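Local coordinates for 2-hydroxyethylphosphonate dioxygenase (Streptomyces viridochromogenes, PDB 4YAR), which catalyses the iron-dependent oxidative cleavage of 2-hydroxyethylphosphonate to hydroxymethylphosphonate and formate, a step in the biosynthesis of the antibiotic phosphinothricin tripeptide, at residues P140-G145 and W156-A161; T170-V175 and K302-I307; V136-G141 and R193-T198. The protein carries 1 engineered substitution. All blocks are in the same frame, centred on the assembly; numbering follows the deposited sequence.

In the fold
All three contacts lie in one beta-rich part of the chain, their centres about 10 to 11 Å apart. Contact 3 is the buried one, pairing neighbouring strands of a six-stranded antiparallel sheet; contacts 1 and 2 are partly buried. Contact 1 takes up the chain where contact 3 leaves it, sharing Pro140 and Gly141, and is a hairpin whose open end carries a cadmium site. Contact 2 sets the loop before helix 307-312 against strand 173-176, an edge strand of the six-stranded sheet. Asn137 ties contact 3 to both others, Asp172 contact 2 to His160 of contact 1. Aliphatic packing with one buried amide marks contact 3, metal ligation contact 1, and carboxylate and aromatic contacts contact 2.

Contact 1 (P140-G145 and W156-A161); sequences PGDING and WRVLHA. With CD (cadmium ion), chain H.
Asp142 and His160 meet at a cadmium ion. The carboxylate is bidentate, OD1 and OD2 of Asp142 each about 2.4 Å from the metal, and the imidazole, its plane 75° from the carboxylate, adds ND1. Asp142 CG lies beside its own backbone N (chi1 -65°), which brings OD1 close enough to accept a second bond, from Ala161 N at 3.0 Å on the anti side. That N-H helps fix the carboxylate's rotation. Water 1, itself a cadmium ligand, donates to Ala161 O. The methyl of Ala161 rests on two carbonyls, CB being 3.4 Å from Pro140 O and close to Gly141 O.

Asn144 lies over one face of the Trp156 indole, its CB 3.8 Å from the centroid of the six-membered ring in a CH-pi contact. The amide is nearly parallel to the ring, 21° off. On the sheet face shared by Ile143 and Leu159, Ile143 CG1 packs 3.7 Å from Leu159 CB. Backbone bonds join Ile143 with Leu159 and Gly145 with Arg157 in both directions. The arrangement is an antiparallel beta hairpin, strands 143-146 and 156-159, whose open end forms a cadmium site completed in part by His163, separate from the iron site at His129 and His182.

Contact 2 (T170-V175 and K302-I307); sequences TGDSYV and KTWTTI
Tyr174 and Trp304 meet obliquely, ring planes 34° apart and centroids 5.5 Å apart. The indole brings its six-membered ring to the base of the tyrosine: Trp304 CZ3 sits over one face of the phenol ring, and CE3 of Trp304 lies 3.6 Å from Tyr174 CB. With CG anti to its backbone N (chi1 -166°), the Trp304 side chain turns back across strand 173-176. The phenol OH, leading away from the indole, is hydrogen-bonded to Trp147 NE1 and Tyr184 OH.

In sequence between Asp172 and Tyr174, Ser173 forms a single antiparallel bridge with Thr305, by which the loop before helix 307-312 pairs with strand 173-176, an edge strand of the six-stranded sheet in what is probably a cupin-type beta fold. Ser173 N gives a nearly straight bond to Thr305 O (2.8 Å, 170°).

Asp172 divides its carboxylate. OD1 takes the N-H of Ile307 at 3.0 Å, at the first turn of the helix that Thr306 N-caps; the N-terminal end of this helix would probably stabilise the negative charge. OD2 accepts from His160 N and from water 2, which lies in the indole plane at its edge and accepts from Trp304 NE1 at 2.9 Å.

Contact 3 (V136-G141 and R193-T198); sequences VNLGPG and RIVSYT
Val136 pairs with Val195 through two backbone bonds, Val136 N to Val195 O and Val195 N to Val136 O, both 3.0 Å. Their side chains lie alongside each other and point the same way, Val136 CG1 being 3.9 Å from Val195 CB. Val136 O also receives a CA-H...O contact from Ile194.

Next comes Asn137, opposite Ile194 in a non-hydrogen-bonded pair. Its amide turns along its own strand, CG anti to the backbone N (chi1 -171°). OD1 of Asn137 accepts from Gly139 N at 2.7 Å, an Asx turn in which the donor stands well above the amide carbonyl plane. ND2 of Asn137 gives one bond to Gly141 O at 3.0 Å, close to the amide plane, and another to Leu159 O of the neighbouring hairpin.

Leu138 breaks the regular pairing: its N-H reaches Arg193 O at 2.8 Å while its side chain leans toward the partner strand. CD1 of Leu138 meets Val195 CG2 at 3.9 Å and also lies over one face of the Arg193 guanidinium, whose charge is paired with Asp383.

Gly139 takes positive phi (77°), a conformation readily open to glycine, as the chain leaves the ladder. A cis peptide then leads into Pro140, and the chain turns away.

Strand 192-198, which lies between strands 133-140 and 111-115 in the sheet, also carries Ser196, a substrate-binding residue. The apolar side chains of Val136, Leu138 and Val195 thus join both strands to strand 400-407, whereas between Val136 and Leu138, on the other face, the buried amide of Asn137, bonded through both oxygen and nitrogen, probably fixes the turn's conformation and ties it to the hairpin.

Contact 1 (P140-G145 and W156-A161)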
# COMPACT_ATOMS: atom_id res chain seq x y z
N PRO A 140 15.33 3.39 -22.48
CA PRO A 140 15.22 2.51 -23.64
C PRO A 140 16.09 1.26 -23.57
O PRO A 140 15.92 0.37 -24.43
CB PRO A 140 15.74 3.37 -24.80
CG PRO A 140 16.67 4.35 -24.14
CD PRO A 140 16.01 4.66 -22.81
N GLY A 141 17.00 1.20 -22.61
CA GLY A 141 17.99 0.12 -22.51
C GLY A 141 17.64 -0.96 -21.48
O GLY A 141 16.93 -0.67 -20.49
N ASP A 142 18.09 -2.18 -21.75
CA ASP A 142 18.06 -3.30 -20.78
C ASP A 142 18.94 -2.95 -19.59
O ASP A 142 19.97 -2.26 -19.74
CB ASP A 142 18.59 -4.57 -21.42
CG ASP A 142 17.76 -5.13 -22.58
OD1 ASP A 142 16.58 -4.82 -22.86
OD2 ASP A 142 18.36 -5.94 -23.30
N ILE A 143 18.53 -3.39 -18.40
CA ILE A 143 19.33 -3.25 -17.20
C ILE A 143 19.52 -4.57 -16.53
O ILE A 143 18.77 -5.53 -16.78
CB ILE A 143 18.72 -2.27 -16.23
CG1 ILE A 143 17.40 -2.82 -15.73
CG2 ILE A 143 18.54 -0.92 -16.92
CD1 ILE A 143 16.63 -1.96 -14.74
N ASN A 144 20.58 -4.65 -15.76
CA ASN A 144 20.77 -5.78 -14.87
C ASN A 144 20.14 -5.49 -13.54
O ASN A 144 20.41 -4.44 -12.96
CB ASN A 144 22.25 -6.03 -14.60
CG ASN A 144 23.07 -6.38 -15.85
OD1 ASN A 144 24.02 -5.70 -16.17
ND2 ASN A 144 22.74 -7.43 -16.52
N GLY A 145 19.39 -6.46 -13.02
CA GLY A 145 18.95 -6.47 -11.66
C GLY A 145 19.81 -7.39 -10.80
O GLY A 145 20.14 -8.50 -11.24
N TRP A 156 20.70 -12.36 -10.23
CA TRP A 156 21.25 -11.47 -11.26
C TRP A 156 20.44 -11.82 -12.48
O TRP A 156 20.45 -12.98 -12.94
CB TRP A 156 22.74 -11.77 -11.45
CG TRP A 156 23.48 -11.03 -12.51
CD1 TRP A 156 23.95 -11.55 -13.65
CD2 TRP A 156 23.94 -9.70 -12.45
NE1 TRP A 156 24.65 -10.64 -14.33
CE2 TRP A 156 24.67 -9.47 -13.62
CE3 TRP A 156 23.79 -8.67 -11.54
CZ2 TRP A 156 25.22 -8.26 -13.93
CZ3 TRP A 156 24.37 -7.46 -11.82
CH2 TRP A 156 25.10 -7.27 -13.03
N ARG A 157 19.63 -10.88 -12.97
CA ARG A 157 18.78 -11.15 -14.12
C ARG A 157 18.53 -9.86 -14.85
O ARG A 157 18.48 -8.75 -14.20
CB ARG A 157 17.43 -11.72 -13.70
CG ARG A 157 16.66 -12.30 -14.88
CD ARG A 157 15.23 -12.66 -14.61
NE ARG A 157 15.13 -13.73 -13.63
CZ ARG A 157 14.09 -14.57 -13.53
NH1 ARG A 157 13.03 -14.48 -14.36
NH2 ARG A 157 14.11 -15.50 -12.57
N VAL A 158 18.43 -9.95 -16.17
CA VAL A 158 18.16 -8.77 -17.01
C VAL A 158 16.65 -8.38 -16.99
O VAL A 158 15.75 -9.17 -17.40
CB VAL A 158 18.65 -8.96 -18.45
CG1 VAL A 158 18.23 -7.82 -19.37
CG2 VAL A 158 20.15 -9.10 -18.49
N LEU A 159 16.40 -7.15 -16.60
CA LEU A 159 15.10 -6.54 -16.81
C LEU A 159 15.12 -5.82 -18.15
O LEU A 159 15.73 -4.75 -18.28
CB LEU A 159 14.85 -5.51 -15.73
CG LEU A 159 14.19 -5.81 -14.44
CD1 LEU A 159 15.30 -5.91 -13.39
CD2 LEU A 159 13.28 -4.64 -14.16
N HIS A 160 14.46 -6.41 -19.12
CA HIS A 160 14.50 -5.95 -20.48
C HIS A 160 13.64 -4.70 -20.62
O HIS A 160 12.66 -4.51 -19.90
CB HIS A 160 13.99 -7.04 -21.42
CG HIS A 160 14.97 -8.14 -21.68
ND1 HIS A 160 15.92 -8.08 -22.68
CD2 HIS A 160 15.27 -9.24 -20.94
CE1 HIS A 160 16.71 -9.15 -22.60
NE2 HIS A 160 16.34 -9.86 -21.55
N ALA A 161 14.02 -3.87 -21.56
CA ALA A 161 13.21 -2.82 -22.07
C ALA A 161 12.60 -3.30 -23.35
O ALA A 161 13.20 -4.05 -24.06
CB ALA A 161 14.05 -1.59 -22.36
CD CD H . 16.28 -6.54 -24.43
O HOH W 1 13.72 -6.79 -24.82

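Contact 2 (T170-V175 and K302-I307)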
# COMPACT_ATOMS: atom_id res chain seq x y z
N THR A 170 6.41 -0.63 -21.48
CA THR A 170 7.72 -0.05 -21.53
C THR A 170 8.85 -1.10 -21.38
O THR A 170 9.97 -0.93 -21.94
CB THR A 170 7.90 1.06 -20.47
OG1 THR A 170 7.87 0.50 -19.13
CG2 THR A 170 6.83 2.11 -20.61
N GLY A 171 8.57 -2.17 -20.64
CA GLY A 171 9.59 -3.12 -20.22
C GLY A 171 9.10 -4.17 -19.22
O GLY A 171 7.96 -4.18 -18.86
N ASP A 172 10.00 -5.03 -18.84
CA ASP A 172 9.75 -6.04 -17.83
C ASP A 172 9.43 -5.35 -16.50
O ASP A 172 9.92 -4.20 -16.20
CB ASP A 172 11.00 -6.93 -17.63
CG ASP A 172 11.32 -7.91 -18.79
OD1 ASP A 172 10.54 -8.15 -19.73
OD2 ASP A 172 12.47 -8.43 -18.80
N SER A 173 8.71 -6.07 -15.63
CA SER A 173 8.46 -5.61 -14.28
C SER A 173 8.54 -6.75 -13.32
O SER A 173 8.39 -7.89 -13.72
CB SER A 173 7.08 -4.91 -14.16
OG SER A 173 6.05 -5.77 -14.61
N TYR A 174 8.79 -6.44 -12.07
CA TYR A 174 8.73 -7.43 -11.02
C TYR A 174 8.44 -6.80 -9.65
O TYR A 174 8.63 -5.58 -9.43
CB TYR A 174 10.04 -8.25 -10.96
CG TYR A 174 11.19 -7.53 -10.27
CD1 TYR A 174 11.83 -6.42 -10.83
CD2 TYR A 174 11.64 -7.99 -9.02
CE1 TYR A 174 12.86 -5.78 -10.17
CE2 TYR A 174 12.68 -7.37 -8.37
CZ TYR A 174 13.30 -6.28 -8.94
OH TYR A 174 14.31 -5.68 -8.21
N VAL A 175 8.10 -7.68 -8.71
CA VAL A 175 7.87 -7.27 -7.35
C VAL A 175 9.04 -7.72 -6.53
O VAL A 175 9.35 -8.92 -6.47
CB VAL A 175 6.64 -7.87 -6.74
CG1 VAL A 175 6.58 -7.41 -5.27
CG2 VAL A 175 5.43 -7.41 -7.51
N LYS A 302 8.82 -15.85 -9.29
CA LYS A 302 7.38 -16.04 -9.23
C LYS A 302 6.67 -14.80 -9.71
O LYS A 302 5.67 -14.92 -10.35
CB LYS A 302 6.87 -16.42 -7.82
CG LYS A 302 5.54 -17.21 -7.74
CD LYS A 302 4.91 -17.06 -6.33
CE LYS A 302 3.71 -17.99 -5.95
NZ LYS A 302 3.34 -18.02 -4.46
N THR A 303 7.14 -13.60 -9.40
CA THR A 303 6.30 -12.45 -9.77
C THR A 303 6.75 -11.83 -11.10
O THR A 303 6.01 -11.01 -11.75
CB THR A 303 6.36 -11.35 -8.71
OG1 THR A 303 7.73 -10.96 -8.55
CG2 THR A 303 5.87 -11.85 -7.43
N TRP A 304 7.96 -12.16 -11.47
CA TRP A 304 8.56 -11.60 -12.69
C TRP A 304 7.56 -11.54 -13.85
O TRP A 304 6.97 -12.57 -14.22
CB TRP A 304 9.69 -12.46 -13.11
CG TRP A 304 10.63 -11.85 -14.15
CD1 TRP A 304 10.56 -11.97 -15.51
CD2 TRP A 304 11.75 -11.01 -13.87
NE1 TRP A 304 11.63 -11.29 -16.09
CE2 TRP A 304 12.35 -10.68 -15.10
CE3 TRP A 304 12.31 -10.50 -12.69
CZ2 TRP A 304 13.49 -9.90 -15.18
CZ3 TRP A 304 13.44 -9.72 -12.78
CH2 TRP A 304 14.02 -9.42 -14.02
N THR A 305 7.45 -10.40 -14.49
CA THR A 305 6.50 -10.22 -15.60
C THR A 305 7.25 -9.63 -16.81
O THR A 305 7.83 -8.53 -16.73
CB THR A 305 5.35 -9.33 -15.23
OG1 THR A 305 4.65 -9.92 -14.14
CG2 THR A 305 4.39 -9.05 -16.34
N THR A 306 7.28 -10.39 -17.90
CA THR A 306 8.04 -9.98 -19.09
C THR A 306 7.19 -9.05 -19.94
O THR A 306 5.99 -8.94 -19.77
CB THR A 306 8.43 -11.18 -19.98
OG1 THR A 306 7.24 -11.82 -20.46
CG2 THR A 306 9.25 -12.17 -19.24
N ILE A 307 7.84 -8.41 -20.91
CA ILE A 307 7.12 -7.62 -21.90
C ILE A 307 6.02 -8.48 -22.56
O ILE A 307 4.88 -8.04 -22.75
CB ILE A 307 8.11 -7.14 -22.95
CG1 ILE A 307 9.07 -6.10 -22.30
CG2 ILE A 307 7.43 -6.44 -24.05
CD1 ILE A 307 10.48 -6.17 -22.87
O HOH W 2 12.72 -11.09 -18.74

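Contact 3 (V136-G141 and R193-T198)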
# COMPACT_ATOMS: atom_id res chain seq x y z
N VAL A 136 9.63 -1.34 -12.58
CA VAL A 136 9.43 -1.46 -14.04
C VAL A 136 10.52 -0.71 -14.78
O VAL A 136 10.88 0.42 -14.43
CB VAL A 136 8.02 -1.02 -14.45
CG1 VAL A 136 7.71 0.41 -14.08
CG2 VAL A 136 7.73 -1.32 -15.93
N ASN A 137 11.01 -1.34 -15.83
CA ASN A 137 11.99 -0.72 -16.71
C ASN A 137 11.30 0.19 -17.72
O ASN A 137 10.48 -0.22 -18.55
CB ASN A 137 12.87 -1.74 -17.41
CG ASN A 137 14.06 -1.11 -18.18
OD1 ASN A 137 14.27 0.14 -18.23
ND2 ASN A 137 14.90 -1.98 -18.73
N LEU A 138 11.60 1.46 -17.68
CA LEU A 138 11.06 2.42 -18.67
C LEU A 138 11.86 2.42 -20.01
O LEU A 138 11.43 2.96 -21.06
CB LEU A 138 11.14 3.85 -18.10
CG LEU A 138 10.26 4.25 -16.90
CD1 LEU A 138 10.36 5.69 -16.38
CD2 LEU A 138 8.83 3.81 -17.15
N GLY A 139 12.99 1.81 -20.00
CA GLY A 139 13.90 1.89 -21.15
C GLY A 139 14.71 3.19 -21.32
O GLY A 139 14.68 4.03 -20.48
N PRO A 140 15.33 3.39 -22.48
CA PRO A 140 15.22 2.51 -23.64
C PRO A 140 16.09 1.26 -23.57
O PRO A 140 15.92 0.37 -24.43
CB PRO A 140 15.74 3.37 -24.80
CG PRO A 140 16.67 4.35 -24.14
CD PRO A 140 16.01 4.66 -22.81
N GLY A 141 17.00 1.20 -22.61
CA GLY A 141 17.99 0.12 -22.51
C GLY A 141 17.64 -0.96 -21.48
O GLY A 141 16.93 -0.67 -20.49
N ARG A 193 16.02 4.14 -17.61
CA ARG A 193 15.36 4.58 -16.37
C ARG A 193 14.41 3.55 -15.86
O ARG A 193 13.91 2.75 -16.64
CB ARG A 193 14.58 5.90 -16.60
CG ARG A 193 15.44 7.04 -17.12
CD ARG A 193 14.64 8.33 -17.06
NE ARG A 193 13.48 8.22 -17.97
CZ ARG A 193 12.49 9.08 -17.99
NH1 ARG A 193 12.54 10.18 -17.23
NH2 ARG A 193 11.51 8.91 -18.84
N ILE A 194 14.20 3.54 -14.54
CA ILE A 194 13.17 2.68 -13.91
C ILE A 194 12.20 3.51 -13.08
O ILE A 194 12.53 4.63 -12.66
CB ILE A 194 13.73 1.53 -13.04
CG1 ILE A 194 14.36 2.10 -11.78
CG2 ILE A 194 14.72 0.63 -13.78
CD1 ILE A 194 14.99 1.11 -10.89
N VAL A 195 10.99 2.99 -12.88
CA VAL A 195 10.18 3.45 -11.74
C VAL A 195 10.21 2.42 -10.67
O VAL A 195 10.02 1.22 -10.98
CB VAL A 195 8.68 3.65 -12.04
CG1 VAL A 195 7.93 4.01 -10.75
CG2 VAL A 195 8.43 4.58 -13.16
N SER A 196 10.44 2.87 -9.43
CA SER A 196 10.33 2.01 -8.28
C SER A 196 9.19 2.56 -7.45
O SER A 196 9.24 3.71 -6.99
CB SER A 196 11.61 1.94 -7.47
OG SER A 196 11.47 1.08 -6.34
N TYR A 197 8.15 1.75 -7.32
CA TYR A 197 6.91 2.12 -6.66
C TYR A 197 6.67 1.24 -5.41
O TYR A 197 6.38 0.04 -5.55
CB TYR A 197 5.72 1.92 -7.59
CG TYR A 197 4.41 2.40 -6.97
CD1 TYR A 197 4.12 3.75 -6.91
CD2 TYR A 197 3.49 1.51 -6.45
CE1 TYR A 197 2.96 4.21 -6.33
CE2 TYR A 197 2.30 1.93 -5.88
CZ TYR A 197 2.02 3.30 -5.82
OH TYR A 197 0.85 3.70 -5.24
N THR A 198 6.78 1.86 -4.25
CA THR A 198 6.61 1.14 -2.99
C THR A 198 5.16 1.26 -2.49
O THR A 198 4.41 2.15 -2.84
CB THR A 198 7.54 1.69 -1.94
OG1 THR A 198 7.09 3.02 -1.65
CG2 THR A 198 9.01 1.69 -2.37